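Side-chain contacts in cyclopropane mycolic acid synthase 1 (Mycobacterium tuberculosis, PDB 1KPH), which converts a double bond at the distal position of an alpha mycolic acid into a cyclopropane ring, using a methylene group from S-adenosyl-L-methionine: residues Y232-T235 with L236-S240; E256-Y259 with E260-M263; H102-Q105 with L106-S110. One frame throughout, in Å; residues are numbered along the deposited sequence.

Contact 1: residues Y232-T235 with L236-S240. With 10A (didecyl-dimethyl-ammonium), chain G; CO3 (carbonate ion), chain E.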
# COMPACT_ATOMS: atom_id res chain seq x y z
N TYR A 232 -6.70 4.61 -9.89
CA TYR A 232 -6.56 3.18 -9.59
C TYR A 232 -7.14 2.25 -10.65
O TYR A 232 -6.61 1.16 -10.87
CB TYR A 232 -7.16 2.84 -8.23
CG TYR A 232 -6.27 1.93 -7.41
CD1 TYR A 232 -5.47 0.97 -8.03
CD2 TYR A 232 -6.21 2.04 -6.02
CE1 TYR A 232 -4.62 0.15 -7.29
CE2 TYR A 232 -5.36 1.21 -5.27
CZ TYR A 232 -4.57 0.28 -5.91
OH TYR A 232 -3.72 -0.52 -5.19
N ALA A 233 -8.22 2.66 -11.29
CA ALA A 233 -8.83 1.84 -12.33
C ALA A 233 -7.82 1.67 -13.46
O ALA A 233 -7.68 0.58 -14.02
CB ALA A 233 -10.10 2.49 -12.85
N LYS A 234 -7.11 2.74 -13.79
CA LYS A 234 -6.10 2.70 -14.84
C LYS A 234 -4.90 1.85 -14.40
O LYS A 234 -4.41 1.02 -15.17
CB LYS A 234 -5.63 4.11 -15.19
CG LYS A 234 -4.69 4.17 -16.39
CD LYS A 234 -4.33 5.61 -16.71
CE LYS A 234 -3.49 5.73 -17.96
NZ LYS A 234 -3.27 7.17 -18.29
N THR A 235 -4.44 2.06 -13.17
CA THR A 235 -3.33 1.28 -12.65
C THR A 235 -3.67 -0.21 -12.78
O THR A 235 -2.89 -1.00 -13.31
CB THR A 235 -3.06 1.60 -11.16
OG1 THR A 235 -2.75 3.00 -11.01
CG2 THR A 235 -1.89 0.78 -10.63
N LEU A 236 -4.86 -0.57 -12.29
CA LEU A 236 -5.32 -1.95 -12.34
C LEU A 236 -5.49 -2.46 -13.77
O LEU A 236 -5.19 -3.62 -14.06
CB LEU A 236 -6.63 -2.08 -11.56
CG LEU A 236 -6.47 -2.01 -10.03
CD1 LEU A 236 -7.80 -1.66 -9.37
CD2 LEU A 236 -5.95 -3.34 -9.53
N ASP A 237 -5.97 -1.60 -14.67
CA ASP A 237 -6.13 -1.99 -16.06
C ASP A 237 -4.76 -2.32 -16.65
O ASP A 237 -4.61 -3.30 -17.38
CB ASP A 237 -6.79 -0.88 -16.89
CG ASP A 237 -8.28 -0.72 -16.61
OD1 ASP A 237 -8.91 -1.69 -16.14
OD2 ASP A 237 -8.81 0.38 -16.87
N LEU A 238 -3.76 -1.50 -16.32
CA LEU A 238 -2.41 -1.72 -16.83
C LEU A 238 -1.78 -2.97 -16.23
O LEU A 238 -1.02 -3.67 -16.91
CB LEU A 238 -1.51 -0.51 -16.54
CG LEU A 238 -1.89 0.82 -17.20
CD1 LEU A 238 -0.82 1.86 -16.92
CD2 LEU A 238 -2.04 0.64 -18.70
N TRP A 239 -2.09 -3.27 -14.97
CA TRP A 239 -1.54 -4.47 -14.34
C TRP A 239 -2.12 -5.71 -15.00
O TRP A 239 -1.39 -6.66 -15.31
CB TRP A 239 -1.86 -4.51 -12.84
CG TRP A 239 -1.02 -3.60 -11.99
CD1 TRP A 239 0.17 -3.00 -12.34
CD2 TRP A 239 -1.28 -3.19 -10.64
NE1 TRP A 239 0.64 -2.25 -11.29
CE2 TRP A 239 -0.22 -2.35 -10.24
CE3 TRP A 239 -2.31 -3.47 -9.73
CZ2 TRP A 239 -0.16 -1.77 -8.96
CZ3 TRP A 239 -2.26 -2.89 -8.46
CH2 TRP A 239 -1.19 -2.05 -8.09
N SER A 240 -3.43 -5.71 -15.23
CA SER A 240 -4.10 -6.86 -15.84
C SER A 240 -3.70 -7.07 -17.30
O SER A 240 -3.60 -8.21 -17.76
CB SER A 240 -5.62 -6.71 -15.74
OG SER A 240 -6.07 -5.55 -16.42
C1 10A G . -13.67 -5.74 1.93
C2 10A G . -12.36 -6.50 2.19
C3 10A G . -11.17 -5.72 1.61
C4 10A G . -9.80 -6.38 1.79
C5 10A G . -8.76 -5.45 1.14
C6 10A G . -7.31 -5.96 1.14
C7 10A G . -6.52 -4.88 0.40
C8 10A G . -5.05 -5.22 0.12
C9 10A G . -4.43 -4.07 -0.69
C10 10A G . -3.03 -4.45 -1.18
N1 10A G . -2.25 -3.60 -2.19
C11 10A G . -0.98 -4.36 -2.48
C12 10A G . -1.84 -2.27 -1.60
C13 10A G . -2.97 -3.26 -3.51
C14 10A G . -3.56 -4.36 -4.45
C15 10A G . -4.56 -3.88 -5.54
C16 10A G . -5.89 -3.22 -5.10
C17 10A G . -6.83 -4.18 -4.35
C18 10A G . -8.16 -3.52 -3.95
C19 10A G . -9.06 -4.53 -3.22
C20 10A G . -10.40 -3.86 -2.88
C21 10A G . -11.35 -4.84 -2.18
C22 10A G . -12.67 -4.11 -1.90
C CO3 E . -3.35 1.29 -2.36
O1 CO3 E . -3.02 2.36 -3.35
O2 CO3 E . -3.59 0.02 -2.78
O3 CO3 E . -3.40 1.59 -1.03
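Thr235 holds its methyl CG2 anti to the backbone N (OG1 takes the chi1 of -60°), and Trp239, one turn further on, sets its indole alongside, the two side chains pointing the same way. CG2 therefore comes down over one face of the indole, near the rim of the six-membered ring, 3.7 Å from that ring's centroid, in a CH-pi contact. Its nearest ring atom is CZ2 of Trp239, 3.5 Å from Thr235 CG2. Thr235 O lies over a face of the indole as well, while its main-chain bond runs to Trp239 N. The hydroxyl OG1 is hydrogen-bonded to His231 O and to Ala36 N, which fixes the rotation of the threonine and so the place of its methyl.

Tyr232 is turned differently. Its chi1 of -136° is well removed from a staggered value, and the ring reaches along the helix to meet Leu236, with CD1 of Tyr232 3.7 Å from CG of Leu236. Further out, CZ3 of Trp239 approaches the Tyr232 ring at its edge, 4.0 Å from CE1. Phe273 stacks on the Tyr232 ring, and Tyr33 meets Trp239 edge-to-face.

The phenol donates a very short hydrogen bond, 2.5 Å from Tyr232 OH to carbonate O2, and that oxygen lies at the ring edge, in its plane. The didecyl-dimethyl-ammonium passes close by, its C13 3.3 Å from Tyr232 OH and its C15 at the edge of the Trp239 indole, in plane. His167 and Cys35 also bind the carbonate, which probably came from the crystallisation liquor. This part of helix 229-245 thus gives the anion a hydroxyl and the lipid-like ligand an aromatic edge, while Leu236 packs against Cys269, probably the active-site residue, as in related enzymes.

Contact 2: residues E256-Y259 with E260-M263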
# COMPACT_ATOMS: atom_id res chain seq x y z
N GLU A 256 -2.32 -22.34 -13.85
CA GLU A 256 -3.35 -21.55 -14.50
C GLU A 256 -4.45 -21.22 -13.50
O GLU A 256 -5.27 -20.33 -13.73
CB GLU A 256 -3.94 -22.30 -15.69
CG GLU A 256 -5.00 -23.32 -15.33
CD GLU A 256 -5.74 -23.82 -16.55
OE1 GLU A 256 -6.73 -24.56 -16.38
OE2 GLU A 256 -5.33 -23.48 -17.68
N GLU A 257 -4.47 -21.94 -12.38
CA GLU A 257 -5.46 -21.71 -11.35
C GLU A 257 -5.12 -20.38 -10.66
O GLU A 257 -6.01 -19.58 -10.36
CB GLU A 257 -5.44 -22.85 -10.33
CG GLU A 257 -6.61 -22.84 -9.35
CD GLU A 257 -6.17 -22.62 -7.91
OE1 GLU A 257 -5.63 -21.53 -7.61
OE2 GLU A 257 -6.37 -23.53 -7.09
N VAL A 258 -3.83 -20.15 -10.43
CA VAL A 258 -3.37 -18.92 -9.79
C VAL A 258 -3.55 -17.76 -10.76
O VAL A 258 -3.95 -16.67 -10.37
CB VAL A 258 -1.88 -19.01 -9.40
CG1 VAL A 258 -1.37 -17.65 -8.93
CG2 VAL A 258 -1.70 -20.04 -8.29
N TYR A 259 -3.25 -18.01 -12.04
CA TYR A 259 -3.39 -16.98 -13.07
C TYR A 259 -4.84 -16.49 -13.14
O TYR A 259 -5.11 -15.29 -13.03
CB TYR A 259 -2.98 -17.55 -14.43
CG TYR A 259 -3.38 -16.66 -15.59
CD1 TYR A 259 -2.67 -15.49 -15.88
CD2 TYR A 259 -4.50 -16.96 -16.37
CE1 TYR A 259 -3.07 -14.65 -16.91
CE2 TYR A 259 -4.90 -16.13 -17.40
CZ TYR A 259 -4.19 -14.97 -17.67
OH TYR A 259 -4.61 -14.15 -18.68
N GLU A 260 -5.77 -17.43 -13.32
CA GLU A 260 -7.19 -17.12 -13.40
C GLU A 260 -7.67 -16.32 -12.20
O GLU A 260 -8.44 -15.37 -12.33
CB GLU A 260 -8.02 -18.41 -13.50
CG GLU A 260 -7.81 -19.20 -14.78
CD GLU A 260 -8.13 -18.39 -16.01
OE1 GLU A 260 -9.24 -17.81 -16.09
OE2 GLU A 260 -7.27 -18.33 -16.92
N ARG A 261 -7.21 -16.72 -11.02
CA ARG A 261 -7.59 -16.05 -9.79
C ARG A 261 -7.10 -14.60 -9.80
O ARG A 261 -7.85 -13.69 -9.47
CB ARG A 261 -7.01 -16.80 -8.59
CG ARG A 261 -7.47 -16.28 -7.24
CD ARG A 261 -7.13 -17.28 -6.15
NE ARG A 261 -5.70 -17.56 -6.11
CZ ARG A 261 -5.15 -18.53 -5.38
NH1 ARG A 261 -5.91 -19.32 -4.63
NH2 ARG A 261 -3.83 -18.71 -5.40
N TYR A 262 -5.84 -14.39 -10.18
CA TYR A 262 -5.31 -13.03 -10.20
C TYR A 262 -5.93 -12.14 -11.27
O TYR A 262 -6.08 -10.94 -11.05
CB TYR A 262 -3.79 -13.05 -10.32
CG TYR A 262 -3.12 -13.13 -8.97
CD1 TYR A 262 -3.18 -14.29 -8.20
CD2 TYR A 262 -2.50 -12.00 -8.41
CE1 TYR A 262 -2.66 -14.33 -6.92
CE2 TYR A 262 -1.97 -12.04 -7.12
CZ TYR A 262 -2.06 -13.21 -6.38
OH TYR A 262 -1.55 -13.26 -5.11
N MET A 263 -6.28 -12.71 -12.41
CA MET A 263 -6.91 -11.90 -13.45
C MET A 263 -8.28 -11.46 -12.94
O MET A 263 -8.68 -10.30 -13.09
CB MET A 263 -7.07 -12.70 -14.75
CG MET A 263 -5.79 -12.86 -15.56
SD MET A 263 -5.09 -11.28 -16.09
CE MET A 263 -6.33 -10.74 -17.30
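The ring of Tyr259 carries Met263 CG on one face, 3.3 Å above the plane and offset toward the rim, and has Glu260 OE2 at its edge, in plane. The methionine methylene makes a CH-pi contact with the ring, 3.7 Å from CG of Met263 to the centroid of Tyr259, and the thioether follows obliquely, adding a Met-aromatic contact with SD at 4.8 Å from the same centroid. The chi2 of Met263 (-61°) brings SD back to 3.9 Å from Tyr259 OH, at the phenol end. At the edge, OE2 of Glu260 stands 3.1 Å from CD2 of Tyr259, where the slightly positive ring hydrogens should suit a carboxylate; the ring and carboxylate planes are 63° apart.

The guanidinium of Arg261 has Glu257 OE1 over one face. This is a long salt bridge, 3.7 Å from OE1 of Glu257 to NH1 of Arg261, and it rests on charge alone because no N-H points at the oxygen. The two planes are 71° apart. Arg261 NE is buried by the contact without a partner in the model, whereas NH2 lies by the methyl CG2 of Val258. The other methyl of Val258, CG1, runs beside the Tyr262 ring, 3.9 Å from its CD1, and Val258 O sits at the edge of that ring.

These pairs divide the first turns of helix 256-275 among several neighbours. Tyr259 leans on Lys247 and Ala250 of helix 247-253 and, with Met263, on Gln244 of helix 229-245. Arg261 reaches Phe194, Glu198 and Ile199 of helix 186-199. Tyr262 turns inward to Leu243, Leu18, His15 and Phe22, the last edge-to-face, which ties the start of this helix to helix 229-245 and to the N-terminal region.

Contact 3: residues H102-Q105 with L106-S110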
# COMPACT_ATOMS: atom_id res chain seq x y z
N HIS A 102 14.46 -9.32 -0.78
CA HIS A 102 14.67 -8.47 -1.94
C HIS A 102 15.22 -7.10 -1.55
O HIS A 102 16.23 -6.64 -2.09
CB HIS A 102 13.36 -8.29 -2.71
CG HIS A 102 13.49 -7.44 -3.94
ND1 HIS A 102 14.03 -7.92 -5.11
CD2 HIS A 102 13.19 -6.14 -4.16
CE1 HIS A 102 14.05 -6.95 -6.01
NE2 HIS A 102 13.55 -5.86 -5.45
N VAL A 103 14.55 -6.45 -0.60
CA VAL A 103 14.98 -5.13 -0.15
C VAL A 103 16.34 -5.22 0.55
O VAL A 103 17.13 -4.27 0.51
CB VAL A 103 13.95 -4.52 0.82
CG1 VAL A 103 14.42 -3.16 1.30
CG2 VAL A 103 12.61 -4.37 0.10
N GLN A 104 16.61 -6.35 1.19
CA GLN A 104 17.89 -6.54 1.87
C GLN A 104 19.03 -6.49 0.85
O GLN A 104 20.13 -6.05 1.17
CB GLN A 104 17.92 -7.87 2.62
CG GLN A 104 19.25 -8.15 3.31
CD GLN A 104 19.67 -7.04 4.25
OE1 GLN A 104 18.97 -6.73 5.22
NE2 GLN A 104 20.82 -6.44 3.98
N GLN A 105 18.76 -6.93 -0.38
CA GLN A 105 19.79 -6.89 -1.41
C GLN A 105 19.95 -5.47 -1.93
O GLN A 105 21.07 -5.03 -2.23
CB GLN A 105 19.45 -7.84 -2.55
CG GLN A 105 19.75 -9.29 -2.22
CD GLN A 105 21.20 -9.49 -1.77
OE1 GLN A 105 22.14 -9.26 -2.54
NE2 GLN A 105 21.37 -9.90 -0.52
N LEU A 106 18.85 -4.74 -2.05
CA LEU A 106 18.91 -3.36 -2.51
C LEU A 106 19.80 -2.59 -1.53
O LEU A 106 20.68 -1.83 -1.93
CB LEU A 106 17.51 -2.74 -2.55
CG LEU A 106 16.48 -3.32 -3.53
CD1 LEU A 106 15.17 -2.55 -3.39
CD2 LEU A 106 17.00 -3.22 -4.97
N VAL A 107 19.55 -2.79 -0.24
CA VAL A 107 20.32 -2.13 0.81
C VAL A 107 21.80 -2.53 0.71
O VAL A 107 22.68 -1.67 0.72
CB VAL A 107 19.80 -2.52 2.22
CG1 VAL A 107 20.82 -2.12 3.28
CG2 VAL A 107 18.47 -1.84 2.49
N ALA A 108 22.05 -3.83 0.62
CA ALA A 108 23.41 -4.34 0.53
C ALA A 108 24.18 -3.82 -0.67
O ALA A 108 25.39 -3.60 -0.60
CB ALA A 108 23.38 -5.87 0.51
N ASN A 109 23.49 -3.61 -1.79
CA ASN A 109 24.15 -3.13 -3.00
C ASN A 109 24.14 -1.62 -3.23
O ASN A 109 24.76 -1.13 -4.17
CB ASN A 109 23.55 -3.83 -4.22
CG ASN A 109 23.82 -5.32 -4.22
OD1 ASN A 109 24.98 -5.75 -4.18
ND2 ASN A 109 22.76 -6.12 -4.27
N SER A 110 23.44 -0.88 -2.37
CA SER A 110 23.38 0.57 -2.53
C SER A 110 24.75 1.23 -2.33
O SER A 110 25.53 0.79 -1.49
CB SER A 110 22.39 1.18 -1.53
OG SER A 110 22.47 2.59 -1.51
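Gln105 O accepts the hydrogen bond of Asn109 N, 2.8 Å away with an N-H...O angle of 146°, and the carboxamide of the same asparagine curls back so that its ND2 lies 2.9 Å from Gln105 O. The chi1 of Asn109, -65°, sets CG beside its own backbone N and so brings the amide near that carbonyl. Gln105, bent at chi2, turns its own OE1 forward along the helix, 3.6 Å from ND2 of Asn109, the two amide planes 72° apart.

Around the helix the contacts are apolar and looser. Leu106 CD1 meets the imidazole of His102 obliquely, 4.2 Å from CD2, and the methyls Val103 CG1 and Val107 CG2 are 4.4 Å apart. His102 in turn meets Trp75 edge-to-face. Val103 packs on Val118 and Met79, Val107 on Lys116 and Leu106 on Met80.

The polar pair thus occupies the exposed side at the C-terminal end of helix 97-109, whereas Val103 is buried, facing strand 116-119 and helix 77-86, with Leu106 and Val107 flanking it at partly exposed positions. Helix 97-109 is the crossover helix of the beta-alpha-beta unit formed with strands 89-93 and 116-119, characteristic of the Rossmann-like fold of S-adenosylmethionine-dependent methyltransferases.

From the N terminus, contact 3 comes first, on helix 97-109 between strands 89-93 and 116-119 at one border of the sheet. Contact 1 follows on helix 229-245, after strand 221-227 at the opposite border, and contact 2 on helix 256-275, which leads into strand 278-286. Each joins consecutive turns of a single helix, so none closes a long loop, and the three run in series without nesting or crossing. Contacts 1 and 2 lie on packed neighbouring helices and touch where Met263 CE comes 3.7 Å from Ser240 O. Contact 3 stands apart, its centre about 28 Å from that of contact 1 and 30 Å from that of contact 2.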